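Local coordinates for protein UDP-4-amino-4,6-dideoxy-N-acetyl-beta-L-altrosamine transaminase (Helicobacter pylori, PDB 2FNU) that transfers an amino group from glutamate to a UDP-linked 4-keto sugar, with pyridoxal phosphate as cofactor, in the second step of pseudaminic acid biosynthesis, at residues B[96-101]-B[323-328]. Sequence-based numbering, arbitrary orientation.
Sequences YTPVFA and QLYQQL
The ring of Tyr325 turns one edge toward Pro98. CG of Pro98 lies near the plane of that ring, 4.0 Å from Tyr325 CE2. Phe100 meets the next carbon of the tyrosine ring. Its CZ is 4.3 Å from Tyr325 CD2, which sits at the edge of the phenylalanine ring, near its plane. CZ comes to the Tyr325 ring obliquely. The pair is an apolar van der Waals contact. Two bonded ring carbons of Tyr325, CD2 and CE2, thus do the touching.

Pro98 and Phe100 are two residues apart on strand 97-100, and both side chains leave it on the face turned to helix 323-328. Tyr325 reaches across from the helix. Its CG stands beside the backbone N and anti to the carbonyl carbon (chi1 -70°), which sends the ring out to the strand. The backbones stay well apart: the nearest CA atoms, those of Pro98 and Tyr325, are 9.5 Å from each other. Within this chain strand 97-100 is one edge of the seven-stranded mixed sheet, beside the parallel strand 76-79. This sheet belongs to the large, cofactor-binding domain of the PLP-dependent aminotransferase fold. Helix 86-93 joins the packing through Leu92, which touches both Pro98 and Tyr325. The bound 4'-deoxy-4'-aminopyridoxal-5'-phosphate is about 12 Å from the Tyr325 side chain, so the contact lies outside the catalytic centre.

Between the two segments the contact is apolar and small, with 85 Å² buried in all. The polar end of Tyr325 is satisfied by Asn89 on helix 86-93, through a hydrogen bond from ND2 to OH. That bond meets the polar need of a buried residue and helps fix the direction of its ring, so the contact with the strand can be purely apolar.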
ATOM      1  N   TYR B  96       3.926 -10.087 -17.616  1.00 14.74           N
ATOM      2  CA  TYR B  96       3.116 -11.114 -18.278  1.00 13.49           C
ATOM      3  C   TYR B  96       2.071 -10.572 -19.237  1.00 15.46           C
ATOM      4  O   TYR B  96       1.499  -9.498 -19.022  1.00 17.64           O
ATOM      5  CB  TYR B  96       2.425 -12.004 -17.219  1.00 14.58           C
ATOM      6  CG  TYR B  96       3.427 -12.846 -16.459  1.00 13.17           C
ATOM      7  CD1 TYR B  96       3.866 -12.475 -15.188  1.00 15.04           C
ATOM      8  CD2 TYR B  96       3.986 -14.005 -17.038  1.00 11.80           C
ATOM      9  CE1 TYR B  96       4.820 -13.239 -14.503  1.00 14.17           C
ATOM     10  CE2 TYR B  96       4.932 -14.774 -16.349  1.00 14.74           C
ATOM     11  CZ  TYR B  96       5.350 -14.393 -15.093  1.00 13.01           C
ATOM     12  OH  TYR B  96       6.297 -15.149 -14.437  1.00 14.96           O
ATOM     13  N   THR B  97       1.820 -11.335 -20.298  1.00 14.11           N
ATOM     14  CA  THR B  97       0.714 -11.073 -21.223  1.00 13.40           C
ATOM     15  C   THR B  97      -0.485 -11.910 -20.793  1.00 14.28           C
ATOM     16  O   THR B  97      -0.374 -13.133 -20.727  1.00 15.09           O
ATOM     17  CB  THR B  97       1.125 -11.476 -22.648  1.00 15.57           C
ATOM     18  OG1 THR B  97       2.145 -10.585 -23.110  1.00 18.36           O
ATOM     19  CG2 THR B  97      -0.063 -11.424 -23.613  1.00 16.50           C
ATOM     20  N   PRO B  98      -1.619 -11.261 -20.457  1.00 13.96           N
ATOM     21  CA  PRO B  98      -2.845 -12.007 -20.143  1.00 14.13           C
ATOM     22  C   PRO B  98      -3.420 -12.627 -21.399  1.00 15.97           C
ATOM     23  O   PRO B  98      -3.466 -11.976 -22.443  1.00 17.47           O
ATOM     24  CB  PRO B  98      -3.800 -10.941 -19.599  1.00 16.61           C
ATOM     25  CG  PRO B  98      -3.307  -9.651 -20.187  1.00 23.73           C
ATOM     26  CD  PRO B  98      -1.801  -9.800 -20.347  1.00 16.23           C
ATOM     27  N   VAL B  99      -3.887 -13.869 -21.275  1.00 14.62           N
ATOM     28  CA  VAL B  99      -4.591 -14.538 -22.353  1.00 14.52           C
ATOM     29  C   VAL B  99      -5.992 -14.820 -21.846  1.00 13.17           C
ATOM     30  O   VAL B  99      -6.165 -15.603 -20.923  1.00 13.56           O
ATOM     31  CB  VAL B  99      -3.851 -15.828 -22.758  1.00 14.16           C
ATOM     32  CG1 VAL B  99      -4.594 -16.556 -23.870  1.00 16.59           C
ATOM     33  CG2 VAL B  99      -2.432 -15.480 -23.203  1.00 15.83           C
ATOM     34  N   PHE B 100      -6.991 -14.143 -22.405  1.00 14.41           N
ATOM     35  CA  PHE B 100      -8.341 -14.191 -21.831  1.00 14.01           C
ATOM     36  C   PHE B 100      -9.156 -15.396 -22.306  1.00 13.54           C
ATOM     37  O   PHE B 100      -9.309 -15.611 -23.506  1.00 14.16           O
ATOM     38  CB  PHE B 100      -9.096 -12.881 -22.124  1.00 12.41           C
ATOM     39  CG  PHE B 100      -8.482 -11.688 -21.441  1.00 13.38           C
ATOM     40  CD1 PHE B 100      -7.787 -10.726 -22.160  1.00 13.81           C
ATOM     41  CD2 PHE B 100      -8.559 -11.566 -20.056  1.00 12.62           C
ATOM     42  CE1 PHE B 100      -7.193  -9.627 -21.492  1.00 12.68           C
ATOM     43  CE2 PHE B 100      -7.980 -10.466 -19.386  1.00 14.57           C
ATOM     44  CZ  PHE B 100      -7.304  -9.500 -20.113  1.00 14.35           C
ATOM     45  N   ALA B 101      -9.657 -16.175 -21.340  1.00 11.55           N
ATOM     46  CA  ALA B 101     -10.478 -17.351 -21.610  1.00 14.17           C
ATOM     47  C   ALA B 101     -11.953 -16.998 -21.613  1.00 14.07           C
ATOM     48  O   ALA B 101     -12.363 -15.991 -21.033  1.00 14.45           O
ATOM     49  CB  ALA B 101     -10.228 -18.418 -20.541  1.00 15.47           C
ATOM     50  N   GLN B 323      -8.986   0.678 -22.871  1.00 14.28           N
ATOM     51  CA  GLN B 323      -8.051   1.315 -23.811  1.00 16.69           C
ATOM     52  C   GLN B 323      -6.636   0.746 -23.752  1.00 16.44           C
ATOM     53  O   GLN B 323      -6.010   0.471 -24.787  1.00 17.11           O
ATOM     54  CB  GLN B 323      -8.016   2.832 -23.570  1.00 17.34           C
ATOM     55  CG  GLN B 323      -7.090   3.578 -24.547  1.00 20.16           C
ATOM     56  CD  GLN B 323      -7.071   5.105 -24.367  1.00 25.19           C
ATOM     57  OE1 GLN B 323      -6.257   5.808 -24.992  1.00 25.10           O
ATOM     58  NE2 GLN B 323      -7.958   5.621 -23.522  1.00 24.94           N
ATOM     59  N   LEU B 324      -6.126   0.551 -22.539  1.00 15.04           N
ATOM     60  CA  LEU B 324      -4.794   0.001 -22.384  1.00 14.35           C
ATOM     61  C   LEU B 324      -4.675  -1.337 -23.099  1.00 14.60           C
ATOM     62  O   LEU B 324      -3.688  -1.588 -23.781  1.00 15.82           O
ATOM     63  CB  LEU B 324      -4.445  -0.160 -20.905  1.00 16.85           C
ATOM     64  CG  LEU B 324      -3.118  -0.853 -20.566  1.00 22.96           C
ATOM     65  CD1 LEU B 324      -1.905  -0.084 -21.100  1.00 23.60           C
ATOM     66  CD2 LEU B 324      -3.030  -1.038 -19.070  1.00 22.55           C
ATOM     67  N   TYR B 325      -5.681  -2.192 -22.908  1.00 14.77           N
ATOM     68  CA  TYR B 325      -5.617  -3.555 -23.432  1.00 15.53           C
ATOM     69  C   TYR B 325      -5.855  -3.563 -24.942  1.00 16.10           C
ATOM     70  O   TYR B 325      -5.226  -4.343 -25.662  1.00 17.30           O
ATOM     71  CB  TYR B 325      -6.599  -4.471 -22.670  1.00 14.65           C
ATOM     72  CG  TYR B 325      -6.105  -4.677 -21.262  1.00 13.47           C
ATOM     73  CD1 TYR B 325      -6.363  -3.732 -20.261  1.00 14.19           C
ATOM     74  CD2 TYR B 325      -5.313  -5.781 -20.945  1.00 13.68           C
ATOM     75  CE1 TYR B 325      -5.848  -3.889 -18.970  1.00 12.87           C
ATOM     76  CE2 TYR B 325      -4.807  -5.968 -19.634  1.00 13.06           C
ATOM     77  CZ  TYR B 325      -5.078  -5.006 -18.668  1.00 12.78           C
ATOM     78  OH  TYR B 325      -4.559  -5.166 -17.387  1.00 14.98           O
ATOM     79  N   GLN B 326      -6.718  -2.659 -25.406  1.00 16.55           N
ATOM     80  CA  GLN B 326      -6.932  -2.470 -26.849  1.00 17.91           C
ATOM     81  C   GLN B 326      -5.664  -2.007 -27.556  1.00 18.47           C
ATOM     82  O   GLN B 326      -5.398  -2.415 -28.689  1.00 20.56           O
ATOM     83  CB  GLN B 326      -8.035  -1.443 -27.089  1.00 19.33           C
ATOM     84  CG  GLN B 326      -9.422  -1.949 -26.780  1.00 20.86           C
ATOM     85  CD  GLN B 326      -9.881  -3.028 -27.743  1.00 39.83           C
ATOM     86  OE1 GLN B 326     -10.196  -4.150 -27.337  1.00 41.67           O
ATOM     87  NE2 GLN B 326      -9.912  -2.698 -29.031  1.00 36.12           N
ATOM     88  N   GLN B 327      -4.895  -1.133 -26.912  1.00 16.50           N
ATOM     89  CA  GLN B 327      -3.659  -0.652 -27.533  1.00 20.81           C
ATOM     90  C   GLN B 327      -2.539  -1.708 -27.495  1.00 22.32           C
ATOM     91  O   GLN B 327      -1.767  -1.849 -28.450  1.00 21.72           O
ATOM     92  CB  GLN B 327      -3.215   0.676 -26.909  1.00 23.69           C
ATOM     93  CG  GLN B 327      -2.163   1.459 -27.733  1.00 33.61           C
ATOM     94  CD  GLN B 327      -2.548   1.693 -29.221  1.00 41.72           C
ATOM     95  OE1 GLN B 327      -3.600   2.266 -29.537  1.00 30.45           O
ATOM     96  NE2 GLN B 327      -1.671   1.260 -30.132  1.00 43.84           N
ATOM     97  N   LEU B 328      -2.455  -2.475 -26.413  1.00 17.09           N
ATOM     98  CA  LEU B 328      -1.398  -3.469 -26.302  1.00 17.80           C
ATOM     99  C   LEU B 328      -1.650  -4.749 -27.092  1.00 19.29           C
ATOM    100  O   LEU B 328      -0.701  -5.378 -27.584  1.00 21.29           O
ATOM    101  CB  LEU B 328      -1.145  -3.828 -24.830  1.00 17.63           C
ATOM    102  CG  LEU B 328      -0.528  -2.780 -23.910  1.00 20.82           C
ATOM    103  CD1 LEU B 328      -0.506  -3.298 -22.484  1.00 23.07           C
ATOM    104  CD2 LEU B 328       0.869  -2.397 -24.362  1.00 29.51           C
TER